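Local coordinates for CdiI immunity protein (Yersinia kristensenii ATCC 33638, PDB 5E3E) that probably neutralises its cognate CdiA-CT toxin, an RNase A superfamily nuclease of contact-dependent growth inhibition, by forming a complex with it, at residues 67-72 and 84-89; 50-55 and 92-97. One frame throughout, in Å; residues are numbered along the deposited sequence.

Interaction 1 of 2, residues 67-72 and 84-89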
loop_
_atom_site.group_PDB
_atom_site.type_symbol
_atom_site.label_atom_id
_atom_site.label_comp_id
_atom_site.label_asym_id
_atom_site.label_seq_id
_atom_site.Cartn_x
_atom_site.Cartn_y
_atom_site.Cartn_z
ATOM N N ASP A 67 9.321 -12.606 -0.147
ATOM C CA ASP A 67 9.155 -12.027 -1.486
ATOM C C ASP A 67 7.674 -11.849 -1.809
ATOM O O ASP A 67 7.275 -10.832 -2.359
ATOM C CB ASP A 67 9.779 -12.965 -2.523
ATOM C CG ASP A 67 9.827 -12.376 -3.881
ATOM O OD1 ASP A 67 10.215 -11.209 -4.005
ATOM O OD2 ASP A 67 9.559 -13.128 -4.853
ATOM N N ILE A 68 6.846 -12.798 -1.390
ATOM C CA ILE A 68 5.418 -12.683 -1.614
ATOM C C ILE A 68 4.842 -11.457 -0.889
ATOM O O ILE A 68 4.114 -10.658 -1.483
ATOM C CB ILE A 68 4.693 -13.970 -1.155
ATOM C CG1 ILE A 68 4.971 -15.114 -2.181
ATOM C CG2 ILE A 68 3.204 -13.762 -1.033
ATOM C CD1 ILE A 68 4.817 -16.503 -1.633
ATOM N N LEU A 69 5.141 -11.345 0.392
ATOM C CA LEU A 69 4.551 -10.245 1.202
ATOM C C LEU A 69 5.064 -8.865 0.820
ATOM O O LEU A 69 4.272 -7.938 0.631
ATOM C CB LEU A 69 4.730 -10.480 2.694
ATOM C CG LEU A 69 4.187 -11.802 3.237
ATOM C CD1 LEU A 69 4.442 -11.889 4.734
ATOM C CD2 LEU A 69 2.703 -11.960 2.980
ATOM N N LEU A 70 6.381 -8.733 0.718
ATOM C CA LEU A 70 7.026 -7.455 0.426
ATOM C C LEU A 70 6.982 -7.025 -1.023
ATOM O O LEU A 70 6.776 -5.851 -1.283
ATOM C CB LEU A 70 8.475 -7.467 0.933
ATOM C CG LEU A 70 8.684 -7.449 2.438
ATOM C CD1 LEU A 70 10.168 -7.422 2.737
ATOM C CD2 LEU A 70 8.015 -6.275 3.156
ATOM N N ASN A 71 7.210 -7.935 -1.963
ATOM C CA ASN A 71 7.331 -7.572 -3.361
ATOM C C ASN A 71 6.131 -7.866 -4.233
ATOM O O ASN A 71 5.730 -7.012 -5.015
ATOM C CB ASN A 71 8.581 -8.211 -3.935
ATOM C CG ASN A 71 9.816 -7.807 -3.155
ATOM O OD1 ASN A 71 9.959 -6.635 -2.780
ATOM N ND2 ASN A 71 10.655 -8.782 -2.802
ATOM N N LYS A 72 5.498 -9.019 -4.056
ATOM C CA LYS A 72 4.361 -9.370 -4.904
ATOM C C LYS A 72 3.091 -8.716 -4.388
ATOM O O LYS A 72 2.453 -7.953 -5.106
ATOM C CB LYS A 72 4.218 -10.887 -5.005
ATOM C CG LYS A 72 5.473 -11.540 -5.558
ATOM C CD LYS A 72 5.327 -13.028 -5.820
ATOM C CE LYS A 72 6.535 -13.579 -6.550
ATOM N NZ LYS A 72 6.803 -14.995 -6.170
ATOM N N SER A 84 11.212 -12.058 13.269
ATOM C CA SER A 84 12.278 -12.998 12.889
ATOM C C SER A 84 11.967 -13.704 11.584
ATOM O O SER A 84 12.886 -14.223 10.960
ATOM C CB SER A 84 12.502 -14.093 13.953
ATOM O OG SER A 84 11.347 -14.952 14.092
ATOM N N SER A 85 10.697 -13.745 11.202
ATOM C CA SER A 85 10.272 -14.461 9.992
ATOM C C SER A 85 8.945 -13.917 9.519
ATOM O O SER A 85 8.173 -13.324 10.292
ATOM C CB SER A 85 10.153 -15.983 10.221
ATOM O OG SER A 85 8.988 -16.285 11.009
ATOM N N SER A 86 8.646 -14.178 8.257
ATOM C CA SER A 86 7.374 -13.806 7.664
ATOM C C SER A 86 6.222 -14.612 8.297
ATOM O O SER A 86 5.148 -14.066 8.544
ATOM C CB SER A 86 7.420 -13.972 6.151
ATOM O OG SER A 86 8.452 -13.163 5.579
ATOM N N GLU A 87 6.443 -15.892 8.578
ATOM C CA GLU A 87 5.449 -16.687 9.331
ATOM C C GLU A 87 5.081 -16.024 10.636
ATOM O O GLU A 87 3.922 -15.950 11.000
ATOM C CB GLU A 87 6.008 -18.079 9.643
ATOM C CG GLU A 87 5.090 -18.974 10.467
ATOM C CD GLU A 87 5.699 -20.320 10.805
ATOM O OE1 GLU A 87 5.098 -21.033 11.636
ATOM O OE2 GLU A 87 6.742 -20.691 10.228
ATOM N N GLU A 88 6.069 -15.595 11.393
ATOM C CA GLU A 88 5.758 -15.020 12.710
ATOM C C GLU A 88 4.948 -13.708 12.570
ATOM O O GLU A 88 4.046 -13.441 13.351
ATOM C CB GLU A 88 7.001 -14.846 13.561
ATOM C CG GLU A 88 7.668 -16.160 13.971
ATOM C CD GLU A 88 6.731 -17.197 14.571
ATOM O OE1 GLU A 88 5.870 -16.825 15.389
ATOM O OE2 GLU A 88 6.838 -18.413 14.231
ATOM N N TRP A 89 5.262 -12.884 11.587
ATOM C CA TRP A 89 4.522 -11.641 11.413
ATOM C C TRP A 89 3.090 -11.973 11.008
ATOM O O TRP A 89 2.155 -11.376 11.529
ATOM C CB TRP A 89 5.147 -10.702 10.384
ATOM C CG TRP A 89 4.444 -9.394 10.371
ATOM C CD1 TRP A 89 4.140 -8.633 11.474
ATOM C CD2 TRP A 89 3.876 -8.712 9.252
ATOM N NE1 TRP A 89 3.443 -7.513 11.105
ATOM C CE2 TRP A 89 3.280 -7.533 9.741
ATOM C CE3 TRP A 89 3.874 -8.949 7.873
ATOM C CZ2 TRP A 89 2.664 -6.613 8.912
ATOM C CZ3 TRP A 89 3.250 -8.045 7.062
ATOM C CH2 TRP A 89 2.668 -6.892 7.566
#
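The indole of W89 meets L69 at its edge: CD1 of L69 lies near the ring plane, 4.3 Å from W89 CE3 on the six-membered ring. Other aromatic rings of the chain gather round the same indole. Y79 stacks with it, W83 meets it with planes about 45° apart, and F18 packs edge-to-face.

The leucine methyl that reaches the indole also reaches the start of the same helix, with L69 CD1 3.9 Å from S86 CB. With chi1 of -56°, CG of L69 stands anti to the carbonyl carbon, and the extended second torsion carries CD1 across to helix 86-96. S86 and W89, three residues apart, present their side chains on one side of that helix, so a single methyl touches both. S86 offers its CB to the leucine, while its hydroxyl is hydrogen-bonded to the OH of Y79 and its backbone N to OD1 of D62.

Helix 86-96 begins at S86, with S85 as its N-cap, accepting from the backbone N of E88 at 3.0 Å between E88 N and S85 OG. The contact thus joins helix 62-72 to the N-terminal turn of helix 86-96 in an all-helical fold. Helix 62-72 also meets the toxin: N71, its ND2 held by D67 OD1 at 2.7 Å, packs on K26 of the toxin chain.

The joined surface amounts to 110 Å², both sides summed, all three touching residues are buried, and the touching atoms are carbons. Contact between the segments is therefore apolar and dispersive, whereas the hydroxyl and backbone N of S86 are bonded to Y79 and D62.

Interaction 2 of 2, residues 50-55 and 92-97; sequences AEIDYL and HIYKQM
I52 and I93 make the closest apolar approach, with I52 CD1 3.7 Å from I93 CG2. The two branches meet obliquely, and I52 CD1 also lies 4.0 Å from I93 CB. In I52, CG1 stands anti to the carbonyl carbon (chi1 -68°) and the second torsion is extended, which places CD1 against I93 of helix 86-96. Its other branch, CG2, comes to the edge of the Y94 ring near the ring plane, 4.0 Å from CD2 of Y94.

One residue on, the D53 carboxylate approaches the outer part of the same ring. D53 OD2 is 3.6 Å from Y94 CE2; the two side chains cross at about a right angle, with the carboxylate and ring planes 46° apart. Y94 OH is 3.7 Å from D53 OD2, too long for a hydrogen bond, so the two pack without bonding.

These side chains join two antiparallel helices of an all-helical fold: the short axes run at 153° to each other and approach to 10.5 Å, with I52 and Y94 nearest in register. I52 and I93 lie on the buried side, Y94 and D53 at the margin.

Further out, K49, a turn before D53 on helix 42-56, makes a cation-pi contact with the Y94 ring. I93 also packs on M48, while L10 of helix 8-17 touches I52. E51, beside I52, anchors its helix to the start of helix 8-17, its two carboxylate oxygens accepting from the backbone N of Y9 and of L10.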
loop_
_atom_site.group_PDB
_atom_site.type_symbol
_atom_site.label_atom_id
_atom_site.label_comp_id
_atom_site.label_asym_id
_atom_site.label_seq_id
_atom_site.Cartn_x
_atom_site.Cartn_y
_atom_site.Cartn_z
ATOM N N ALA A 50 -8.425 -15.794 6.130
ATOM C CA ALA A 50 -8.413 -17.033 5.306
ATOM C C ALA A 50 -7.217 -17.047 4.369
ATOM O O ALA A 50 -6.580 -18.088 4.214
ATOM C CB ALA A 50 -9.703 -17.196 4.529
ATOM N N GLU A 51 -6.896 -15.900 3.772
ATOM C CA GLU A 51 -5.695 -15.797 2.913
ATOM C C GLU A 51 -4.385 -16.011 3.688
ATOM O O GLU A 51 -3.500 -16.699 3.222
ATOM C CB GLU A 51 -5.654 -14.463 2.163
ATOM C CG GLU A 51 -6.738 -14.352 1.122
ATOM C CD GLU A 51 -6.614 -13.099 0.237
ATOM O OE1 GLU A 51 -5.623 -12.352 0.362
ATOM O OE2 GLU A 51 -7.540 -12.885 -0.567
ATOM N N ILE A 52 -4.273 -15.449 4.894
ATOM C CA ILE A 52 -3.141 -15.766 5.741
ATOM C C ILE A 52 -3.019 -17.280 5.920
ATOM O O ILE A 52 -1.922 -17.826 5.857
ATOM C CB ILE A 52 -3.231 -15.074 7.109
ATOM C CG1 ILE A 52 -3.070 -13.580 6.923
ATOM C CG2 ILE A 52 -2.228 -15.716 8.081
ATOM C CD1 ILE A 52 -3.050 -12.749 8.216
ATOM N N ASP A 53 -4.139 -17.963 6.161
ATOM C CA ASP A 53 -4.068 -19.385 6.402
ATOM C C ASP A 53 -3.613 -20.141 5.157
ATOM O O ASP A 53 -2.867 -21.119 5.278
ATOM C CB ASP A 53 -5.423 -19.924 6.858
ATOM C CG ASP A 53 -5.633 -19.783 8.328
ATOM O OD1 ASP A 53 -4.631 -19.874 9.079
ATOM O OD2 ASP A 53 -6.803 -19.675 8.719
ATOM N N TYR A 54 -4.033 -19.686 3.977
ATOM C CA TYR A 54 -3.590 -20.331 2.722
ATOM C C TYR A 54 -2.068 -20.222 2.597
ATOM O O TYR A 54 -1.411 -21.154 2.109
ATOM C CB TYR A 54 -4.240 -19.724 1.483
ATOM C CG TYR A 54 -5.623 -20.272 1.229
ATOM C CD1 TYR A 54 -5.793 -21.619 0.881
ATOM C CD2 TYR A 54 -6.736 -19.460 1.273
ATOM C CE1 TYR A 54 -7.055 -22.145 0.648
ATOM C CE2 TYR A 54 -7.996 -19.960 1.035
ATOM C CZ TYR A 54 -8.144 -21.319 0.709
ATOM O OH TYR A 54 -9.404 -21.835 0.506
ATOM N N LEU A 55 -1.512 -19.119 3.061
ATOM C CA LEU A 55 -0.059 -18.967 3.002
ATOM C C LEU A 55 0.636 -19.774 4.059
ATOM O O LEU A 55 1.617 -20.446 3.740
ATOM C CB LEU A 55 0.368 -17.496 3.123
ATOM C CG LEU A 55 -0.044 -16.590 1.941
ATOM C CD1 LEU A 55 0.380 -15.151 2.233
ATOM C CD2 LEU A 55 0.492 -17.039 0.594
ATOM N N HIS A 92 1.141 -13.063 13.940
ATOM C CA HIS A 92 0.840 -11.841 14.720
ATOM C C HIS A 92 -0.364 -11.040 14.152
ATOM O O HIS A 92 -1.254 -10.597 14.922
ATOM C CB HIS A 92 2.087 -10.961 14.794
ATOM C CG HIS A 92 1.841 -9.626 15.407
ATOM N ND1 HIS A 92 1.660 -9.444 16.761
ATOM C CD2 HIS A 92 1.726 -8.410 14.844
ATOM C CE1 HIS A 92 1.469 -8.159 17.010
ATOM N NE2 HIS A 92 1.546 -7.503 15.867
ATOM N N ILE A 93 -0.411 -10.830 12.841
ATOM C CA ILE A 93 -1.549 -10.109 12.215
ATOM C C ILE A 93 -2.827 -10.862 12.562
ATOM O O ILE A 93 -3.790 -10.283 13.018
ATOM C CB ILE A 93 -1.421 -10.020 10.700
ATOM C CG1 ILE A 93 -0.241 -9.124 10.300
ATOM C CG2 ILE A 93 -2.734 -9.540 10.052
ATOM C CD1 ILE A 93 0.026 -9.207 8.817
ATOM N N TYR A 94 -2.799 -12.168 12.371
ATOM C CA TYR A 94 -3.959 -13.018 12.608
ATOM C C TYR A 94 -4.473 -12.818 14.059
ATOM O O TYR A 94 -5.673 -12.594 14.284
ATOM C CB TYR A 94 -3.569 -14.478 12.340
ATOM C CG TYR A 94 -4.713 -15.432 12.164
ATOM C CD1 TYR A 94 -5.416 -15.881 13.284
ATOM C CD2 TYR A 94 -5.085 -15.921 10.913
ATOM C CE1 TYR A 94 -6.456 -16.766 13.171
ATOM C CE2 TYR A 94 -6.133 -16.840 10.790
ATOM C CZ TYR A 94 -6.808 -17.255 11.923
ATOM O OH TYR A 94 -7.882 -18.151 11.915
ATOM N N LYS A 95 -3.566 -12.897 15.021
ATOM C CA LYS A 95 -3.901 -12.751 16.433
ATOM C C LYS A 95 -4.409 -11.362 16.807
ATOM O O LYS A 95 -5.249 -11.226 17.709
ATOM C CB LYS A 95 -2.679 -13.088 17.291
ATOM C CG LYS A 95 -2.973 -13.357 18.751
ATOM C CD LYS A 95 -1.730 -13.815 19.523
ATOM C CE LYS A 95 -1.137 -15.119 19.018
ATOM N NZ LYS A 95 0.204 -15.330 19.647
ATOM N N GLN A 96 -3.848 -10.333 16.176
ATOM C CA GLN A 96 -4.304 -8.949 16.376
ATOM C C GLN A 96 -5.762 -8.709 15.983
ATOM O O GLN A 96 -6.411 -7.762 16.466
ATOM C CB GLN A 96 -3.376 -7.961 15.656
ATOM C CG GLN A 96 -1.977 -7.908 16.291
ATOM C CD GLN A 96 -1.957 -7.336 17.705
ATOM O OE1 GLN A 96 -1.616 -8.027 18.652
ATOM N NE2 GLN A 96 -2.295 -6.093 17.846
HETATM N N MSE A 97 -6.292 -9.574 15.132
HETATM C CA MSE A 97 -7.684 -9.507 14.761
HETATM C C MSE A 97 -8.633 -9.990 15.830
HETATM O O MSE A 97 -9.840 -9.742 15.749
HETATM C CB MSE A 97 -7.932 -10.296 13.467
HETATM C CG MSE A 97 -7.118 -9.694 12.316
HETATM SE SE MSE A 97 -7.675 -7.849 11.843
HETATM C CE MSE A 97 -6.130 -6.926 12.635
#

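Both contacts draw on helix 86-96: interaction 1 uses its first turn, interaction 2 its last turns. Their partners, helices 62-72 and 42-56, are consecutive in the chain and touch where L69 CD2 lies 4.0 Å from L55 CD1, so the two contacts, with centres about 12 Å apart, adjoin through packed leucines, consistent with a shared interior. Interaction 1 is wholly buried and joins carbon to carbon. Interaction 2 is larger at 194 Å² but only partly buried: its isoleucines face inward, while a tyrosine and a carboxylate bring polar atoms to the more exposed side. Y79, W83 and F18 meet the indole in interaction 1; K49 makes a cation-pi contact with Y94 in interaction 2.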